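Local atomic coordinates of uncharacterized HDOD domain protein (PDB entry 3HC1), a protein that is of unknown function but binds two iron ions in an HDOD domain related to metal-dependent phosphohydrolases. Residues 236-244 against 257-265. Residues are numbered along the deposited sequence; the frame is centred on the assembly and turned at random.
Sequences FADEYCTLR and VRTLLENHP. With FE (Fe (III) ion), chain C.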
ATOM      1  N   PHE A 236      -0.403  10.553  -2.662  1.00 17.38           N
ATOM      2  CA  PHE A 236       0.904  11.217  -2.808  1.00 16.05           C
ATOM      3  C   PHE A 236       2.040  10.204  -2.880  1.00 16.93           C
ATOM      4  O   PHE A 236       2.899  10.254  -3.790  1.00 16.83           O
ATOM      5  CB  PHE A 236       1.186  12.279  -1.722  1.00 11.00           C
ATOM      6  CG  PHE A 236       2.522  12.900  -1.844  1.00 11.24           C
ATOM      7  CD1 PHE A 236       3.628  12.281  -1.321  1.00 17.01           C
ATOM      8  CD2 PHE A 236       2.688  14.056  -2.598  1.00 21.24           C
ATOM      9  CE1 PHE A 236       4.866  12.799  -1.488  1.00 18.52           C
ATOM     10  CE2 PHE A 236       3.935  14.586  -2.765  1.00 19.31           C
ATOM     11  CZ  PHE A 236       5.020  13.965  -2.217  1.00 14.89           C
ATOM     12  N   ALA A 237       2.048   9.271  -1.939  1.00 19.67           N
ATOM     13  CA  ALA A 237       3.101   8.256  -1.897  1.00 17.39           C
ATOM     14  C   ALA A 237       3.183   7.429  -3.189  1.00 14.07           C
ATOM     15  O   ALA A 237       4.280   7.088  -3.642  1.00 16.13           O
ATOM     16  CB  ALA A 237       2.979   7.360  -0.647  1.00 13.75           C
ATOM     17  N   ASP A 238       2.049   7.149  -3.807  1.00 17.38           N
ATOM     18  CA  ASP A 238       2.042   6.381  -5.022  1.00 15.78           C
ATOM     19  C   ASP A 238       2.674   7.175  -6.164  1.00 14.02           C
ATOM     20  O   ASP A 238       3.555   6.679  -6.875  1.00 14.11           O
ATOM     21  CB  ASP A 238       0.625   5.933  -5.399  1.00 19.27           C
ATOM     22  CG  ASP A 238       0.577   5.337  -6.761  1.00 20.55           C
ATOM     23  OD1 ASP A 238       1.289   4.354  -6.950  1.00 16.45           O
ATOM     24  OD2 ASP A 238      -0.109   5.856  -7.661  1.00 14.99           O
ATOM     25  N   GLU A 239       2.222   8.409  -6.350  1.00 16.13           N
ATOM     26  CA  GLU A 239       2.796   9.272  -7.369  1.00 17.62           C
ATOM     27  C   GLU A 239       4.319   9.500  -7.151  1.00 16.40           C
ATOM     28  O   GLU A 239       5.123   9.413  -8.091  1.00 16.10           O
ATOM     29  CB  GLU A 239       2.006  10.590  -7.503  1.00 18.44           C
ATOM     30  CG  GLU A 239       2.423  11.346  -8.764  1.00 15.94           C
ATOM     31  CD  GLU A 239       1.462  12.389  -9.195  1.00 21.89           C
ATOM     32  OE1 GLU A 239       0.668  12.765  -8.347  1.00 14.23           O
ATOM     33  OE2 GLU A 239       1.473  12.801 -10.382  1.00 15.13           O
ATOM     34  N   TYR A 240       4.714   9.688  -5.897  1.00 16.60           N
ATOM     35  CA  TYR A 240       6.103   9.868  -5.544  1.00 15.61           C
ATOM     36  C   TYR A 240       6.930   8.646  -5.958  1.00 16.89           C
ATOM     37  O   TYR A 240       7.923   8.784  -6.677  1.00 18.55           O
ATOM     38  CB  TYR A 240       6.294  10.133  -4.040  1.00 17.38           C
ATOM     39  CG  TYR A 240       7.741  10.307  -3.700  1.00 20.46           C
ATOM     40  CD1 TYR A 240       8.556   9.211  -3.426  1.00 19.75           C
ATOM     41  CD2 TYR A 240       8.322  11.561  -3.712  1.00 22.52           C
ATOM     42  CE1 TYR A 240       9.884   9.387  -3.176  1.00 19.38           C
ATOM     43  CE2 TYR A 240       9.638  11.737  -3.472  1.00 23.38           C
ATOM     44  CZ  TYR A 240      10.422  10.674  -3.189  1.00 19.05           C
ATOM     45  OH  TYR A 240      11.754  10.897  -2.968  1.00 19.19           O
ATOM     46  N   CYS A 241       6.498   7.458  -5.518  1.00 13.73           N
ATOM     47  CA  CYS A 241       7.157   6.205  -5.849  1.00 13.05           C
ATOM     48  C   CYS A 241       7.239   5.988  -7.352  1.00 16.17           C
ATOM     49  O   CYS A 241       8.281   5.600  -7.845  1.00 17.05           O
ATOM     50  CB  CYS A 241       6.487   5.054  -5.168  1.00 15.65           C
ATOM     51  SG  CYS A 241       6.899   5.011  -3.387  1.00 18.14           S
ATOM     52  N   THR A 242       6.157   6.291  -8.080  1.00 14.88           N
ATOM     53  CA  THR A 242       6.113   6.095  -9.525  1.00 14.27           C
ATOM     54  C   THR A 242       7.112   7.010 -10.199  1.00 13.68           C
ATOM     55  O   THR A 242       7.774   6.607 -11.145  1.00 14.30           O
ATOM     56  CB  THR A 242       4.693   6.320 -10.063  1.00 14.56           C
ATOM     57  OG1 THR A 242       3.830   5.417  -9.375  1.00 13.00           O
ATOM     58  CG2 THR A 242       4.593   6.058 -11.593  1.00 12.29           C
ATOM     59  N   LEU A 243       7.215   8.232  -9.701  1.00 15.92           N
ATOM     60  CA  LEU A 243       8.174   9.230 -10.228  1.00 17.81           C
ATOM     61  C   LEU A 243       9.615   9.061  -9.746  1.00 17.43           C
ATOM     62  O   LEU A 243      10.487   9.624 -10.352  1.00 19.74           O
ATOM     63  CB  LEU A 243       7.693  10.663  -9.967  1.00 19.98           C
ATOM     64  CG  LEU A 243       6.508  11.143 -10.816  1.00 20.22           C
ATOM     65  CD1 LEU A 243       5.915  12.469 -10.236  1.00 17.79           C
ATOM     66  CD2 LEU A 243       6.811  11.262 -12.308  1.00 16.24           C
ATOM     67  N   ARG A 244       9.873   8.289  -8.707  1.00 16.04           N
ATOM     68  CA  ARG A 244      11.218   8.099  -8.163  1.00 19.95           C
ATOM     69  C   ARG A 244      11.674   6.640  -8.196  1.00 17.41           C
ATOM     70  O   ARG A 244      12.269   6.139  -7.245  1.00 22.28           O
ATOM     71  CB  ARG A 244      11.259   8.621  -6.720  1.00 22.18           C
ATOM     72  CG  ARG A 244      11.010  10.109  -6.570  1.00 20.39           C
ATOM     73  CD  ARG A 244      12.018  10.953  -7.284  1.00 31.95           C
ATOM     74  NE  ARG A 244      12.064  12.338  -6.801  1.00 27.07           N
ATOM     75  CZ  ARG A 244      12.410  13.406  -7.538  1.00 27.83           C
ATOM     76  NH1 ARG A 244      12.729  13.284  -8.795  1.00 26.81           N
ATOM     77  NH2 ARG A 244      12.432  14.618  -7.010  1.00 27.19           N
ATOM     78  N   VAL A 257       9.576  17.292 -11.529  1.00 24.05           N
ATOM     79  CA  VAL A 257       9.068  16.369 -10.515  1.00 24.83           C
ATOM     80  C   VAL A 257       9.010  17.002  -9.136  1.00 25.04           C
ATOM     81  O   VAL A 257       8.002  16.855  -8.432  1.00 19.87           O
ATOM     82  CB  VAL A 257       9.905  15.075 -10.461  1.00 25.67           C
ATOM     83  CG1 VAL A 257       9.518  14.185  -9.245  1.00 23.68           C
ATOM     84  CG2 VAL A 257       9.744  14.281 -11.808  1.00 22.68           C
ATOM     85  N   ARG A 258      10.075  17.704  -8.743  1.00 22.22           N
ATOM     86  CA  ARG A 258      10.096  18.311  -7.433  1.00 20.56           C
ATOM     87  C   ARG A 258       8.927  19.279  -7.315  1.00 18.38           C
ATOM     88  O   ARG A 258       8.179  19.246  -6.340  1.00 18.32           O
ATOM     89  CB  ARG A 258      11.426  19.039  -7.169  1.00 24.18           C
ATOM     90  CG  ARG A 258      11.581  19.514  -5.733  1.00 18.37           C
ATOM     91  CD  ARG A 258      12.768  20.403  -5.487  1.00 11.27           C
ATOM     92  NE  ARG A 258      13.078  21.331  -6.592  1.00 13.86           N
ATOM     93  CZ  ARG A 258      12.493  22.506  -6.799  1.00 18.78           C
ATOM     94  NH1 ARG A 258      11.555  22.972  -5.969  1.00 23.22           N
ATOM     95  NH2 ARG A 258      12.849  23.233  -7.853  1.00 19.61           N
ATOM     96  N   THR A 259       8.759  20.138  -8.311  1.00 19.02           N
ATOM     97  CA  THR A 259       7.664  21.097  -8.314  1.00 20.01           C
ATOM     98  C   THR A 259       6.305  20.423  -8.266  1.00 20.05           C
ATOM     99  O   THR A 259       5.447  20.830  -7.490  1.00 18.93           O
ATOM    100  CB  THR A 259       7.761  22.036  -9.524  1.00 22.22           C
ATOM    101  OG1 THR A 259       8.866  22.909  -9.303  1.00 22.48           O
ATOM    102  CG2 THR A 259       6.506  22.870  -9.698  1.00 20.31           C
ATOM    103  N   LEU A 260       6.097  19.393  -9.088  1.00 19.02           N
ATOM    104  CA  LEU A 260       4.865  18.606  -9.009  1.00 16.12           C
ATOM    105  C   LEU A 260       4.618  18.122  -7.568  1.00 13.32           C
ATOM    106  O   LEU A 260       3.545  18.340  -6.985  1.00 15.57           O
ATOM    107  CB  LEU A 260       4.926  17.430  -9.959  1.00 18.55           C
ATOM    108  CG  LEU A 260       3.715  16.519 -10.072  1.00 19.66           C
ATOM    109  CD1 LEU A 260       3.724  15.847 -11.486  1.00 17.03           C
ATOM    110  CD2 LEU A 260       3.678  15.466  -8.910  1.00 16.41           C
ATOM    111  N   LEU A 261       5.615  17.486  -6.987  1.00 14.54           N
ATOM    112  CA  LEU A 261       5.446  16.897  -5.666  1.00 14.54           C
ATOM    113  C   LEU A 261       5.167  17.982  -4.623  1.00 16.36           C
ATOM    114  O   LEU A 261       4.301  17.835  -3.740  1.00 14.78           O
ATOM    115  CB  LEU A 261       6.673  16.083  -5.285  1.00 15.43           C
ATOM    116  CG  LEU A 261       7.021  14.867  -6.147  1.00 20.59           C
ATOM    117  CD1 LEU A 261       8.407  14.376  -5.724  1.00 16.68           C
ATOM    118  CD2 LEU A 261       5.980  13.783  -6.059  1.00 11.10           C
ATOM    119  N   GLU A 262       5.877  19.101  -4.732  1.00 16.56           N
ATOM    120  CA  GLU A 262       5.679  20.206  -3.790  1.00 14.66           C
ATOM    121  C   GLU A 262       4.288  20.813  -3.851  1.00 16.85           C
ATOM    122  O   GLU A 262       3.786  21.240  -2.820  1.00 14.05           O
ATOM    123  CB  GLU A 262       6.716  21.296  -3.987  1.00 12.50           C
ATOM    124  CG  GLU A 262       8.059  20.953  -3.316  1.00 20.03           C
ATOM    125  CD  GLU A 262       9.158  21.996  -3.591  1.00 19.42           C
ATOM    126  OE1 GLU A 262       8.847  23.135  -4.009  1.00 19.88           O
ATOM    127  OE2 GLU A 262      10.358  21.664  -3.379  1.00 26.44           O
ATOM    128  N   ASN A 263       3.727  20.916  -5.069  1.00 14.08           N
ATOM    129  CA  ASN A 263       2.408  21.507  -5.316  1.00 16.83           C
ATOM    130  C   ASN A 263       1.250  20.480  -5.359  1.00 17.20           C
ATOM    131  O   ASN A 263       0.102  20.827  -5.648  1.00 18.34           O
ATOM    132  CB  ASN A 263       2.406  22.247  -6.675  1.00 16.83           C
ATOM    133  CG  ASN A 263       3.426  23.358  -6.745  1.00 22.61           C
ATOM    134  OD1 ASN A 263       3.905  23.817  -5.741  1.00 23.39           O
ATOM    135  ND2 ASN A 263       3.790  23.753  -7.944  1.00 35.46           N
ATOM    136  N   HIS A 264       1.552  19.228  -5.074  1.00 16.46           N
ATOM    137  CA  HIS A 264       0.568  18.139  -5.160  1.00 15.36           C
ATOM    138  C   HIS A 264      -0.714  18.446  -4.346  1.00 18.04           C
ATOM    139  O   HIS A 264      -0.623  18.991  -3.249  1.00 17.29           O
ATOM    140  CB  HIS A 264       1.202  16.851  -4.664  1.00 13.63           C
ATOM    141  CG  HIS A 264       0.428  15.598  -5.012  1.00 12.20           C
ATOM    142  ND1 HIS A 264      -0.690  15.193  -4.314  1.00 14.45           N
ATOM    143  CD2 HIS A 264       0.686  14.614  -5.902  1.00 14.26           C
ATOM    144  CE1 HIS A 264      -1.130  14.047  -4.812  1.00 18.71           C
ATOM    145  NE2 HIS A 264      -0.314  13.675  -5.782  1.00 19.07           N
ATOM    146  N   PRO A 265      -1.891  18.103  -4.896  1.00 18.06           N
ATOM    147  CA  PRO A 265      -3.151  18.423  -4.214  1.00 20.78           C
ATOM    148  C   PRO A 265      -3.363  17.748  -2.858  1.00 16.04           C
ATOM    149  O   PRO A 265      -4.200  18.213  -2.065  1.00 18.82           O
ATOM    150  CB  PRO A 265      -4.223  17.972  -5.226  1.00 20.65           C
ATOM    151  CG  PRO A 265      -3.540  17.145  -6.219  1.00 22.51           C
ATOM    152  CD  PRO A 265      -2.132  17.609  -6.267  1.00 18.19           C
TER
HETATM  153 FE    FE C 306       0.429   2.281  -7.160  1.00 19.20          FE
HETATM  154  O   HOH W   1      -1.280   3.193  -7.608  1.00 15.87           O
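With CG anti to the backbone N in both Phe236 (chi1 178°) and His264 (chi1 -166°), the two rings meet edge to face: Phe236 CD2 stands 3.6 Å from His264 CG, over one face of the imidazole, while Pro265 CD lies over the opposite face, toward its rim. The imidazole is also gripped by its nitrogens, ND1 accepting from Ser266 N at the start of the next helix and NE2 giving a weak, bent bond of 2.9 Å to Glu239 OE1; OE2 of that carboxylate is hydrogen-bonded to His251. A phenylalanine in place of His264 would probably leave Glu239 OE1 without this donor and Ser266 N without its cap. Segments 236-243 and 257-263 run antiparallel, 10.9 Å between their axes at closest approach, in the all-helical HD-domain fold; the first also carries Asp238, which takes no part in the contact and binds one of the two iron ions through OD1, together with His122, His152, Asp153 and Glu249. Midway along the pair, Leu261 crosses the aromatic side chains at about a right angle, CD1 lying 3.5 Å from Tyr240 CD2 and CD2 4.0 Å from Phe236 CE2. At the far end Val257 CG1 sits over one face of the Arg244 guanidinium, whose NH2 forms a salt bridge with Asp289.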